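Local coordinates for protein serine protease (Nocardiopsis alba, PDB 2OUA) that probably cuts proteins as a secreted serine endopeptidase of the trypsin-like family, this chain being the mature protease domain of a longer precursor, at residues 17-22 and 154-159; 30-35 and 63-68; 92-97 and 112-117; 105-110 and 137-142; 131-136 and 169-174. All blocks are in the same frame, centred on the assembly; numbering follows the deposited sequence.

Contact 1: 17-22 and 154-159. With AES (4-(2-aminoethyl)benzenesulfonyl fluoride), chain E.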
# COMPACT_ATOMS: atom_id res chain seq x y z
N VAL A 17 -5.77 1.23 1.44
CA VAL A 17 -4.81 2.08 2.13
C VAL A 17 -3.50 1.33 2.35
O VAL A 17 -3.50 0.15 2.71
CB VAL A 17 -5.36 2.53 3.52
CG1 VAL A 17 -4.26 3.23 4.32
CG2 VAL A 17 -6.55 3.47 3.34
N GLY A 18 -2.39 2.02 2.12
CA GLY A 18 -1.09 1.41 2.33
C GLY A 18 -0.70 1.61 3.79
O GLY A 18 -0.86 0.70 4.61
N PHE A 19 -0.21 2.79 4.12
CA PHE A 19 0.18 3.10 5.49
C PHE A 19 -0.12 4.55 5.82
O PHE A 19 0.10 5.44 4.99
CB PHE A 19 1.67 2.86 5.71
CG PHE A 19 2.10 1.44 5.54
CD1 PHE A 19 2.64 1.00 4.34
CD2 PHE A 19 1.93 0.53 6.58
CE1 PHE A 19 3.01 -0.32 4.17
CE2 PHE A 19 2.30 -0.80 6.42
CZ PHE A 19 2.84 -1.23 5.21
N ALA A 20 -0.64 4.79 7.02
CA ALA A 20 -0.92 6.15 7.45
C ALA A 20 0.43 6.86 7.53
O ALA A 20 1.41 6.29 8.00
CB ALA A 20 -1.59 6.13 8.83
N ALA A 21 0.46 8.11 7.08
CA ALA A 21 1.69 8.90 7.10
C ALA A 21 1.35 10.40 7.06
O ALA A 21 0.25 10.78 6.71
CB ALA A 21 2.57 8.54 5.91
N THR A 22 2.33 11.22 7.43
CA THR A 22 2.15 12.67 7.42
C THR A 22 3.16 13.25 6.44
O THR A 22 4.25 12.71 6.28
CB THR A 22 2.38 13.28 8.83
OG1 THR A 22 3.72 12.98 9.26
CG2 THR A 22 1.40 12.70 9.83
N GLN A 154 6.75 -2.58 4.76
CA GLN A 154 7.62 -2.91 3.64
C GLN A 154 7.26 -2.21 2.34
O GLN A 154 8.14 -1.71 1.63
CB GLN A 154 7.63 -4.43 3.42
CG GLN A 154 8.08 -5.24 4.63
CD GLN A 154 9.49 -4.89 5.08
OE1 GLN A 154 10.42 -4.94 4.29
NE2 GLN A 154 9.64 -4.52 6.35
N GLY A 155 5.97 -2.17 2.01
CA GLY A 155 5.57 -1.51 0.78
C GLY A 155 4.07 -1.53 0.52
O GLY A 155 3.29 -1.87 1.41
N VAL A 156 3.68 -1.16 -0.70
CA VAL A 156 2.27 -1.14 -1.07
C VAL A 156 2.04 -1.99 -2.32
O VAL A 156 2.83 -1.97 -3.27
CB VAL A 156 1.77 0.31 -1.31
CG1 VAL A 156 1.95 1.13 -0.02
CG2 VAL A 156 2.53 0.97 -2.46
N THR A 157 0.94 -2.73 -2.31
CA THR A 157 0.57 -3.63 -3.41
C THR A 157 0.50 -2.93 -4.76
O THR A 157 -0.26 -1.98 -4.94
CB THR A 157 -0.78 -4.29 -3.12
OG1 THR A 157 -0.72 -4.93 -1.83
CG2 THR A 157 -1.10 -5.33 -4.18
N SER A 158 1.27 -3.44 -5.73
CA SER A 158 1.30 -2.85 -7.06
C SER A 158 0.53 -3.67 -8.11
O SER A 158 -0.20 -3.12 -8.93
CB SER A 158 2.75 -2.68 -7.52
OG SER A 158 2.80 -2.23 -8.87
N GLY A 159 0.71 -4.99 -8.07
CA GLY A 159 0.03 -5.84 -9.03
C GLY A 159 0.59 -7.24 -8.99
O GLY A 159 1.38 -7.58 -8.11
C3 AES E . -5.04 -6.25 -10.73
C2 AES E . -4.63 -5.47 -9.64
C1 AES E . -4.19 -6.09 -8.48
S AES E . -3.63 -5.12 -7.13
O1S AES E . -3.83 -5.88 -5.85
O2S AES E . -2.17 -4.81 -7.30
C6 AES E . -4.15 -7.48 -8.39
C5 AES E . -4.56 -8.25 -9.48
C4 AES E . -5.00 -7.64 -10.65
C7 AES E . -5.43 -8.48 -11.85
C8 AES E . -4.28 -9.31 -12.41
N8 AES E . -3.19 -8.43 -12.84

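Contact 2: 30-35 and 63-68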
# COMPACT_ATOMS: atom_id res chain seq x y z
N PHE A 30 -1.96 9.08 3.60
CA PHE A 30 -1.47 7.71 3.56
C PHE A 30 -0.84 7.39 2.22
O PHE A 30 -1.22 7.96 1.19
CB PHE A 30 -2.61 6.72 3.85
CG PHE A 30 -3.76 6.77 2.87
CD1 PHE A 30 -3.66 6.18 1.61
CD2 PHE A 30 -4.96 7.39 3.22
CE1 PHE A 30 -4.73 6.20 0.72
CE2 PHE A 30 -6.04 7.42 2.33
CZ PHE A 30 -5.93 6.82 1.08
N VAL A 31 0.15 6.51 2.23
CA VAL A 31 0.80 6.10 0.99
C VAL A 31 -0.02 4.96 0.42
O VAL A 31 -0.66 4.21 1.16
CB VAL A 31 2.27 5.65 1.22
CG1 VAL A 31 3.12 6.85 1.62
CG2 VAL A 31 2.34 4.57 2.28
N THR A 32 0.00 4.84 -0.90
CA THR A 32 -0.75 3.80 -1.59
C THR A 32 -0.13 3.65 -2.97
O THR A 32 0.95 4.19 -3.22
CB THR A 32 -2.25 4.23 -1.72
OG1 THR A 32 -3.02 3.14 -2.26
CG2 THR A 32 -2.39 5.45 -2.62
N ALA A 33 -0.78 2.92 -3.87
CA ALA A 33 -0.25 2.72 -5.21
C ALA A 33 -0.62 3.88 -6.13
O ALA A 33 -1.75 4.39 -6.08
CB ALA A 33 -0.76 1.41 -5.80
N GLY A 34 0.31 4.28 -6.99
CA GLY A 34 0.05 5.37 -7.91
C GLY A 34 -0.96 5.05 -8.99
O GLY A 34 -1.59 5.96 -9.54
N HIS A 35 -1.14 3.77 -9.32
CA HIS A 35 -2.10 3.45 -10.37
C HIS A 35 -3.54 3.61 -9.86
O HIS A 35 -4.48 3.55 -10.64
CB HIS A 35 -1.88 2.03 -10.91
CG HIS A 35 -2.32 0.93 -9.99
ND1 HIS A 35 -1.43 0.18 -9.25
CD2 HIS A 35 -3.55 0.44 -9.72
CE1 HIS A 35 -2.10 -0.73 -8.57
NE2 HIS A 35 -3.38 -0.60 -8.83
N ALA A 63 2.18 6.56 -4.45
CA ALA A 63 1.33 7.73 -4.30
C ALA A 63 1.12 8.08 -2.83
O ALA A 63 1.29 7.24 -1.94
CB ALA A 63 -0.01 7.49 -4.97
N PHE A 64 0.79 9.34 -2.60
CA PHE A 64 0.50 9.81 -1.25
C PHE A 64 -0.81 10.58 -1.34
O PHE A 64 -0.93 11.52 -2.13
CB PHE A 64 1.58 10.75 -0.71
CG PHE A 64 1.24 11.33 0.65
CD1 PHE A 64 1.19 10.52 1.78
CD2 PHE A 64 0.93 12.69 0.78
CE1 PHE A 64 0.83 11.04 3.02
CE2 PHE A 64 0.56 13.22 2.02
CZ PHE A 64 0.51 12.40 3.14
N VAL A 65 -1.78 10.15 -0.55
CA VAL A 65 -3.08 10.81 -0.50
C VAL A 65 -3.09 11.68 0.74
O VAL A 65 -2.85 11.19 1.85
CB VAL A 65 -4.22 9.78 -0.41
CG1 VAL A 65 -5.54 10.49 -0.16
CG2 VAL A 65 -4.29 8.98 -1.71
N ARG A 66 -3.36 12.97 0.56
CA ARG A 66 -3.41 13.91 1.68
C ARG A 66 -4.87 14.09 2.11
O ARG A 66 -5.74 14.33 1.28
CB ARG A 66 -2.83 15.26 1.25
CG ARG A 66 -3.22 16.43 2.14
CD ARG A 66 -2.58 17.72 1.65
NE ARG A 66 -3.12 18.90 2.33
CZ ARG A 66 -4.29 19.45 2.04
NH1 ARG A 66 -5.06 18.94 1.09
NH2 ARG A 66 -4.70 20.52 2.71
N GLY A 67 -5.12 13.96 3.40
CA GLY A 67 -6.47 14.12 3.90
C GLY A 67 -6.89 15.57 3.89
O GLY A 67 -6.10 16.44 4.27
N THR A 68 -8.11 15.85 3.45
CA THR A 68 -8.61 17.21 3.42
C THR A 68 -9.68 17.36 4.50
O THR A 68 -9.98 18.47 4.95
CB THR A 68 -9.21 17.57 2.04
OG1 THR A 68 -10.19 16.61 1.67
CG2 THR A 68 -8.10 17.61 0.98

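Contact 3: 92-97 and 112-117. With SO4 (sulfate ion), chain D.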
# COMPACT_ATOMS: atom_id res chain seq x y z
N SER A 92 11.91 -0.79 8.72
CA SER A 92 13.19 -1.43 8.47
C SER A 92 12.94 -2.51 7.42
O SER A 92 12.01 -3.31 7.55
CB SER A 92 13.75 -2.06 9.74
OG SER A 92 14.07 -1.08 10.70
N THR A 93 13.78 -2.52 6.39
CA THR A 93 13.64 -3.48 5.30
C THR A 93 13.88 -4.92 5.73
O THR A 93 14.87 -5.23 6.39
CB THR A 93 14.63 -3.14 4.16
OG1 THR A 93 14.42 -1.79 3.73
CG2 THR A 93 14.42 -4.07 2.98
N ALA A 94 12.95 -5.79 5.37
CA ALA A 94 13.05 -7.20 5.70
C ALA A 94 13.93 -7.89 4.65
O ALA A 94 13.90 -7.53 3.47
CB ALA A 94 11.67 -7.84 5.73
N PRO A 95 14.72 -8.89 5.07
CA PRO A 95 15.59 -9.60 4.13
C PRO A 95 14.85 -10.51 3.17
O PRO A 95 13.72 -10.94 3.44
CB PRO A 95 16.50 -10.40 5.06
CG PRO A 95 15.55 -10.77 6.17
CD PRO A 95 14.86 -9.44 6.43
N ILE A 96 15.48 -10.80 2.04
CA ILE A 96 14.90 -11.71 1.07
C ILE A 96 14.72 -13.00 1.86
O ILE A 96 15.58 -13.35 2.67
CB ILE A 96 15.88 -11.98 -0.10
CG1 ILE A 96 16.08 -10.69 -0.91
CG2 ILE A 96 15.37 -13.12 -0.97
CD1 ILE A 96 14.82 -10.17 -1.57
N GLY A 97 13.61 -13.70 1.64
CA GLY A 97 13.38 -14.94 2.37
C GLY A 97 12.50 -14.72 3.58
O GLY A 97 11.94 -15.67 4.13
N GLY A 112 3.10 -14.55 2.76
CA GLY A 112 3.98 -15.31 1.91
C GLY A 112 5.42 -14.99 2.20
O GLY A 112 5.78 -14.65 3.34
N THR A 113 6.25 -15.06 1.17
CA THR A 113 7.68 -14.81 1.29
C THR A 113 8.19 -13.73 0.33
O THR A 113 7.71 -13.62 -0.79
CB THR A 113 8.46 -16.11 0.99
OG1 THR A 113 8.07 -17.13 1.91
CG2 THR A 113 9.96 -15.89 1.09
N ILE A 114 9.15 -12.94 0.79
CA ILE A 114 9.76 -11.91 -0.05
C ILE A 114 10.75 -12.70 -0.90
O ILE A 114 11.74 -13.24 -0.39
CB ILE A 114 10.50 -10.85 0.79
CG1 ILE A 114 9.48 -10.07 1.64
CG2 ILE A 114 11.27 -9.90 -0.12
CD1 ILE A 114 10.12 -9.06 2.59
N GLN A 115 10.49 -12.76 -2.20
CA GLN A 115 11.32 -13.54 -3.11
C GLN A 115 12.47 -12.83 -3.81
O GLN A 115 13.56 -13.39 -3.94
CB GLN A 115 10.43 -14.21 -4.16
CG GLN A 115 9.37 -15.12 -3.55
CD GLN A 115 8.45 -15.76 -4.58
OE1 GLN A 115 7.92 -15.08 -5.45
NE2 GLN A 115 8.24 -17.06 -4.46
N ALA A 116 12.25 -11.60 -4.27
CA ALA A 116 13.30 -10.87 -4.96
C ALA A 116 12.97 -9.40 -5.05
O ALA A 116 11.80 -9.01 -5.05
CB ALA A 116 13.49 -11.45 -6.36
N ARG A 117 14.01 -8.57 -5.14
CA ARG A 117 13.84 -7.13 -5.26
C ARG A 117 14.35 -6.67 -6.62
O ARG A 117 14.87 -7.47 -7.40
CB ARG A 117 14.59 -6.40 -4.14
CG ARG A 117 14.01 -6.65 -2.75
CD ARG A 117 14.38 -5.55 -1.76
NE ARG A 117 13.47 -5.55 -0.61
CZ ARG A 117 13.62 -6.32 0.47
NH1 ARG A 117 14.65 -7.15 0.57
NH2 ARG A 117 12.71 -6.29 1.44
S SO4 D . 18.87 -9.37 1.66
O1 SO4 D . 19.10 -9.16 3.10
O2 SO4 D . 17.49 -8.94 1.32
O3 SO4 D . 19.85 -8.59 0.89
O4 SO4 D . 19.01 -10.80 1.35

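Contact 4: 105-110 and 137-142. With AES (4-(2-aminoethyl)benzenesulfonyl fluoride), chain E.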
# COMPACT_ATOMS: atom_id res chain seq x y z
N SER A 105 -8.48 -4.69 0.66
CA SER A 105 -9.92 -4.63 0.88
C SER A 105 -10.78 -5.66 0.14
O SER A 105 -11.97 -5.82 0.45
CB SER A 105 -10.45 -3.21 0.59
OG SER A 105 -10.30 -2.87 -0.77
N THR A 106 -10.21 -6.35 -0.84
CA THR A 106 -10.98 -7.36 -1.57
C THR A 106 -10.82 -8.76 -0.98
O THR A 106 -11.81 -9.41 -0.64
CB THR A 106 -10.57 -7.42 -3.06
OG1 THR A 106 -10.90 -6.18 -3.70
CG2 THR A 106 -11.32 -8.55 -3.77
N THR A 107 -9.58 -9.21 -0.84
CA THR A 107 -9.30 -10.55 -0.34
C THR A 107 -8.95 -10.63 1.14
O THR A 107 -9.08 -11.69 1.76
CB THR A 107 -8.14 -11.18 -1.11
OG1 THR A 107 -6.98 -10.34 -0.99
CG2 THR A 107 -8.50 -11.32 -2.59
N GLY A 108 -8.49 -9.52 1.71
CA GLY A 108 -8.14 -9.53 3.11
C GLY A 108 -6.66 -9.64 3.41
O GLY A 108 -5.83 -8.98 2.77
N TRP A 109 -6.33 -10.50 4.37
CA TRP A 109 -4.96 -10.69 4.84
C TRP A 109 -4.34 -12.02 4.41
O TRP A 109 -4.80 -13.09 4.82
CB TRP A 109 -4.98 -10.56 6.37
CG TRP A 109 -3.72 -10.84 7.12
CD1 TRP A 109 -3.36 -12.03 7.71
CD2 TRP A 109 -2.70 -9.90 7.48
NE1 TRP A 109 -2.19 -11.87 8.42
CE2 TRP A 109 -1.76 -10.58 8.29
CE3 TRP A 109 -2.49 -8.54 7.19
CZ2 TRP A 109 -0.64 -9.94 8.83
CZ3 TRP A 109 -1.36 -7.91 7.71
CH2 TRP A 109 -0.45 -8.61 8.53
N TYR A 110 -3.31 -11.95 3.58
CA TYR A 110 -2.61 -13.14 3.10
C TYR A 110 -1.11 -12.98 3.32
O TYR A 110 -0.58 -11.87 3.23
CB TYR A 110 -2.89 -13.39 1.61
CG TYR A 110 -4.24 -14.02 1.35
CD1 TYR A 110 -5.42 -13.28 1.49
CD2 TYR A 110 -4.34 -15.37 1.01
CE1 TYR A 110 -6.67 -13.87 1.29
CE2 TYR A 110 -5.59 -15.96 0.80
CZ TYR A 110 -6.75 -15.21 0.95
OH TYR A 110 -7.98 -15.79 0.76
N CYS A 137 -0.81 -13.81 -2.85
CA CYS A 137 -1.82 -13.62 -3.89
C CYS A 137 -2.51 -12.27 -3.66
O CYS A 137 -2.44 -11.71 -2.57
CB CYS A 137 -2.89 -14.72 -3.79
SG CYS A 137 -3.76 -14.63 -2.20
N ALA A 138 -3.18 -11.77 -4.69
CA ALA A 138 -3.90 -10.50 -4.60
C ALA A 138 -4.95 -10.44 -5.71
O ALA A 138 -4.84 -11.14 -6.71
CB ALA A 138 -2.92 -9.33 -4.73
N GLU A 139 -5.96 -9.60 -5.51
CA GLU A 139 -7.03 -9.45 -6.50
C GLU A 139 -7.42 -7.98 -6.64
O GLU A 139 -7.18 -7.18 -5.75
CB GLU A 139 -8.25 -10.29 -6.09
CG GLU A 139 -8.05 -11.80 -6.30
CD GLU A 139 -9.18 -12.64 -5.72
OE1 GLU A 139 -10.34 -12.18 -5.75
OE2 GLU A 139 -8.91 -13.76 -5.24
N PRO A 140 -8.03 -7.61 -7.78
CA PRO A 140 -8.44 -6.22 -8.00
C PRO A 140 -9.15 -5.66 -6.77
O PRO A 140 -10.09 -6.28 -6.25
CB PRO A 140 -9.35 -6.32 -9.22
CG PRO A 140 -8.70 -7.41 -10.01
CD PRO A 140 -8.41 -8.45 -8.94
N GLY A 141 -8.70 -4.50 -6.32
CA GLY A 141 -9.27 -3.87 -5.14
C GLY A 141 -8.23 -3.87 -4.03
O GLY A 141 -8.24 -2.98 -3.17
N ASP A 142 -7.34 -4.86 -4.05
CA ASP A 142 -6.28 -4.96 -3.04
C ASP A 142 -5.15 -3.96 -3.31
O ASP A 142 -4.33 -3.70 -2.43
CB ASP A 142 -5.68 -6.38 -3.02
CG ASP A 142 -6.64 -7.42 -2.46
OD1 ASP A 142 -7.51 -7.08 -1.63
OD2 ASP A 142 -6.49 -8.61 -2.83
C3 AES E . -5.04 -6.25 -10.73
C2 AES E . -4.63 -5.47 -9.64
C1 AES E . -4.19 -6.09 -8.48
S AES E . -3.63 -5.12 -7.13
O1S AES E . -3.83 -5.88 -5.85
O2S AES E . -2.17 -4.81 -7.30
C6 AES E . -4.15 -7.48 -8.39
C5 AES E . -4.56 -8.25 -9.48
C4 AES E . -5.00 -7.64 -10.65
C7 AES E . -5.43 -8.48 -11.85
C8 AES E . -4.28 -9.31 -12.41
N8 AES E . -3.19 -8.43 -12.84

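Contact 5: 131-136 and 169-174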
# COMPACT_ATOMS: atom_id res chain seq x y z
N LEU A 131 10.36 -2.98 -8.27
CA LEU A 131 9.39 -3.66 -7.43
C LEU A 131 9.95 -4.89 -6.73
O LEU A 131 11.00 -5.42 -7.11
CB LEU A 131 8.17 -4.07 -8.26
CG LEU A 131 7.41 -2.94 -8.95
CD1 LEU A 131 6.20 -3.52 -9.65
CD2 LEU A 131 6.98 -1.88 -7.92
N THR A 132 9.25 -5.33 -5.69
CA THR A 132 9.66 -6.49 -4.93
C THR A 132 8.62 -7.59 -5.13
O THR A 132 7.42 -7.37 -4.94
CB THR A 132 9.78 -6.14 -3.44
OG1 THR A 132 10.80 -5.14 -3.28
CG2 THR A 132 10.12 -7.38 -2.62
N ARG A 133 9.10 -8.77 -5.52
CA ARG A 133 8.22 -9.91 -5.77
C ARG A 133 8.00 -10.75 -4.53
O ARG A 133 8.93 -10.97 -3.75
CB ARG A 133 8.82 -10.78 -6.88
CG ARG A 133 8.00 -12.01 -7.22
CD ARG A 133 8.56 -12.69 -8.47
NE ARG A 133 9.90 -13.22 -8.27
CZ ARG A 133 10.16 -14.47 -7.90
NH1 ARG A 133 9.16 -15.32 -7.70
NH2 ARG A 133 11.41 -14.87 -7.73
N THR A 134 6.77 -11.21 -4.34
CA THR A 134 6.42 -12.05 -3.20
C THR A 134 5.52 -13.19 -3.67
O THR A 134 4.96 -13.14 -4.77
CB THR A 134 5.67 -11.28 -2.10
OG1 THR A 134 4.31 -11.07 -2.51
CG2 THR A 134 6.33 -9.93 -1.84
N SER A 135 5.36 -14.20 -2.82
CA SER A 135 4.53 -15.36 -3.16
C SER A 135 3.10 -15.18 -2.67
O SER A 135 2.33 -16.14 -2.62
CB SER A 135 5.12 -16.61 -2.53
OG SER A 135 5.17 -16.48 -1.12
N VAL A 136 2.74 -13.95 -2.31
CA VAL A 136 1.39 -13.67 -1.82
C VAL A 136 0.45 -13.42 -3.00
O VAL A 136 0.86 -12.88 -4.02
CB VAL A 136 1.38 -12.43 -0.90
CG1 VAL A 136 -0.01 -12.25 -0.29
CG2 VAL A 136 2.44 -12.59 0.19
N THR A 169 1.25 -14.53 -7.61
CA THR A 169 2.46 -13.79 -7.29
C THR A 169 2.09 -12.32 -7.24
O THR A 169 1.36 -11.83 -8.10
CB THR A 169 3.54 -14.01 -8.37
OG1 THR A 169 3.90 -15.40 -8.40
CG2 THR A 169 4.78 -13.17 -8.09
N THR A 170 2.57 -11.61 -6.22
CA THR A 170 2.24 -10.19 -6.09
C THR A 170 3.49 -9.35 -5.87
O THR A 170 4.37 -9.73 -5.10
CB THR A 170 1.26 -9.97 -4.92
OG1 THR A 170 0.05 -10.68 -5.18
CG2 THR A 170 0.95 -8.48 -4.77
N PHE A 171 3.55 -8.22 -6.56
CA PHE A 171 4.68 -7.31 -6.45
C PHE A 171 4.26 -6.08 -5.68
O PHE A 171 3.10 -5.67 -5.74
CB PHE A 171 5.17 -6.87 -7.84
CG PHE A 171 5.62 -8.00 -8.73
CD1 PHE A 171 4.68 -8.79 -9.40
CD2 PHE A 171 6.97 -8.28 -8.89
CE1 PHE A 171 5.10 -9.84 -10.22
CE2 PHE A 171 7.40 -9.33 -9.71
CZ PHE A 171 6.46 -10.11 -10.37
N TYR A 172 5.19 -5.48 -4.95
CA TYR A 172 4.86 -4.27 -4.22
C TYR A 172 5.90 -3.18 -4.41
O TYR A 172 7.07 -3.45 -4.72
CB TYR A 172 4.66 -4.57 -2.72
CG TYR A 172 5.88 -5.01 -1.93
CD1 TYR A 172 6.87 -4.09 -1.56
CD2 TYR A 172 6.00 -6.32 -1.47
CE1 TYR A 172 7.94 -4.47 -0.73
CE2 TYR A 172 7.05 -6.71 -0.65
CZ TYR A 172 8.02 -5.79 -0.28
OH TYR A 172 9.04 -6.18 0.55
N GLN A 173 5.45 -1.94 -4.27
CA GLN A 173 6.29 -0.76 -4.38
C GLN A 173 6.87 -0.54 -2.99
O GLN A 173 6.12 -0.44 -2.01
CB GLN A 173 5.45 0.45 -4.80
CG GLN A 173 6.00 1.81 -4.41
CD GLN A 173 7.19 2.23 -5.25
OE1 GLN A 173 7.11 2.27 -6.48
NE2 GLN A 173 8.30 2.57 -4.59
N GLU A 174 8.20 -0.50 -2.88
CA GLU A 174 8.85 -0.31 -1.59
C GLU A 174 8.38 0.99 -0.95
O GLU A 174 8.20 2.00 -1.63
CB GLU A 174 10.37 -0.27 -1.77
CG GLU A 174 11.01 -1.61 -2.14
CD GLU A 174 11.10 -2.58 -0.97
OE1 GLU A 174 10.99 -2.13 0.20
OE2 GLU A 174 11.31 -3.79 -1.21

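Contact 1: 17-22 and 154-159
G18 and F19 carry the whole of this contact from the side of 17-22, and they do so where two barrels meet rather than within one sheet. At G18 the bare CA lies against a methyl branch of V156, with G18 CA 3.9 Å from V156 CG1, so backbone and side chain pack directly. That methyl stands anti to V156's own carbonyl carbon (chi1 -60°), which brings it beside the glycine. The carbonyl of G18 is taken up elsewhere, by the hydroxyl of S146. F19 points toward 154-159, and G155 O meets its ring at the edge, near the ring plane, 3.2 Å from F19 CE1, an approach that sets a carbonyl oxygen against the slightly positive ring hydrogens. F19 CD1 and V156 CG1 make a looser apolar contact at 4.4 Å. G18 and F19 together face V31 in a classic beta bulge. Further along 154-159, T157, S158 and G159 line the pocket of the bound sulfonyl inhibitor, and S158 OG bonds to D61. The axes of 19-22 and 154-159 run 116° apart and approach to 9.9 Å; strand 14-22 pairs with 28-32, whereas 152-160 is flanked by 146-149 and 167-174.

Contact 2: 30-35 and 63-68
F30 and V65 face each other as a hydrogen-bonded antiparallel pair, and the backbone polar groups between these strands largely satisfy one another. V65 N reaches F30 O at 2.9 Å in an almost straight bond (176° at the hydrogen); the return bond from F30 N to V65 O is less surely placed. Two residues on, T32 N donates to A63 O at 2.9 Å, approaching from above the carbonyl plane, and the return bond from A63 N to T32 O is weak. The hydroxyl of T32 looks elsewhere, to Y9 OH and S16 O, leaving its CG2 methyl to pack on A63 CB at 3.9 Å. Within the F30-V65 pair, V65 CB sits over one face of the F30 ring, 3.9 Å from the centroid, in a CH-pi contact. F30 can lie alongside V65 because its CG is tucked between backbone N and carbonyl carbon (chi1 61°). On the other face of the sheet, V31 CG1 meets the edge of the F64 ring. A63 CB abuts G34 CA at 3.6 Å. The segment then runs into H35, the predicted charge-relay histidine, whose ND1 bonds to D61 and NE2 to S143, as in the N-terminal barrel of the chymotrypsin-like fold.

Contact 3: 92-97 and 112-117
R117, where the chain turns a corner, bonds to A94 O, fastening an irregular surface loop to the outside of the six-stranded barrel of this chymotrypsin-like fold. R117 NH2 lies 2.7 Å from A94 O, with NH2 in the plane of the A94 carbonyl, and NH1 adds a weak second bond, so one acceptor is shared by both terminal nitrogens. Over one face of the guanidinium lies the methyl of T93, with T93 CG2 3.2 Å from R117 NH2; I114 CG2 lies more distantly on the opposite face. I96 and R117 slide past each other in opposite directions, I96 CD1 3.7 Å from R117 NH1. I96 CD1 also packs on I114 CG2 at 3.8 Å, and A94 CB on I114 CD1 at 3.7 Å. A sulfate ion, probably from the crystallisation liquor, accepts from I96 N, and its O2 also lies at the guanidinium edge.

The second shell fixes these groups in turn. R117 NE forms a salt bridge with E174 of strand 167-174, beyond strand 131-134, which braces the extended arginine chain. Q154 takes the loop from the barrel side, bonding through its amide to S92 O and A94 N. Strand 112-116 is itself bulged at Q115 and A116, both facing R133. At the far end of the loop the backbone closes the contact: G97 N points at I114 O, 2.8 Å away, with 165° at the hydrogen.

Contact 4: 105-110 and 137-142
T106 and T107 present their backbone N-H groups to D142 from 105-107, whose backbone angles are helical though the regular bonds are missing, ahead of strand 108-110. Opposite it, 137-142 is irregular and ends in a type II beta turn from E139 to D142, closed by D142 N on E139 O. This is the loop leading to S143 in the chymotrypsin-like fold, the predicted nucleophile, and G141 has the positive phi of such a turn. G141 also comes close to T106, its CA 3.2 Å from T106 OG1.

The carboxylate of D142 is gripped by four bonds. OD1 accepts from T106 N at 2.9 Å, nearly along its C-O axis, and from T107 N, 3.1 Å away, on its syn lone pair (169° at the hydrogen). OD2 accepts from T107 OG1 at 2.6 Å and from E139 N at 2.9 Å, the two donors reaching it from opposite faces of the carboxylate plane. These bonds fix the rotation of the group and would be expected to stabilise its negative charge. T106 OG1 bonds to P140 O at 2.7 Å, and both T106 OG1 and S105 OG also meet R14. With chi1 59°, T107 OG1 lies between backbone N and carbonyl carbon and meets OD2, while T107 CG2, anti to the carbonyl carbon, packs along E139, 3.5 Å from E139 CD. On the pocket side, A138, E139, P140 and D142 line the inhibitor's pocket. At the other end, C137, in a disulfide with C164, sets its sulfur over one face of the Y110 ring, C137 SG 3.3 Å from Y110 CD2.

Contact 5: 131-136 and 169-174
T132 and Y172 lie side by side, pointing the same way, so that T132 CB stands over one face of the tyrosine ring at 3.7 Å from its centroid, in a CH-pi contact. The ring folds over its neighbour because Y172 CG sits between its backbone N and carbonyl carbon (chi1 68°). The side chains of T134 and Y172 cross at about a right angle, with T134 CG2 at the ring edge, 3.5 Å from Y172 CE2. T132 CG2 being turned to the ring, OG1 is left to donate to E174 OE2 at 2.5 Å, a short bond on the anti side of the carboxylate.

On the other face of the sheet, R133 lays its aliphatic part obliquely against F171, R133 CB 3.5 Å from F171 CE2, with guanidinium and ring planes 55° apart. T169 CG2 packs on R133 CG, and the side chains of L131 and F171 cross at about a right angle.

Threonine hydroxyls extend the backbone ladder. T134 N and T134 OG1 reach T170 O from opposite faces of its plane, and OG1 accepts in turn from V136 N, an ST turn. T170 OG1 donates to V136 O at 2.6 Å. The two strands are antiparallel neighbours, with hydrogen-bonded pairs T132-Y172 and T134-T170 either side of the non-hydrogen-bonded pair R133-F171, in the closed six-stranded C-terminal barrel of the chymotrypsin-like fold.

Two barrels and the cleft between them organise these contacts. Contact 2 lies in the N-terminal barrel, contacts 3 and 5 in or against the C-terminal one, and contact 1 bridges the two, its centre about 8 Å from that of contact 2 and 12 Å from that of contact 5. F19 O probably bonds to V31 N on one side, and V156 O and G159 O to Q173 N and F171 N on the other. Contact 4 joins C-terminal barrel strand 108-116 to the pocket loop. Contacts 1 and 4 both touch the inhibitor, whose pocket is completed by S143 and G160, while contact 2 supplies H35. Contacts 3 and 5, centres about 9 Å apart, are joined through backbone bonds of Q115 and A116 to R133.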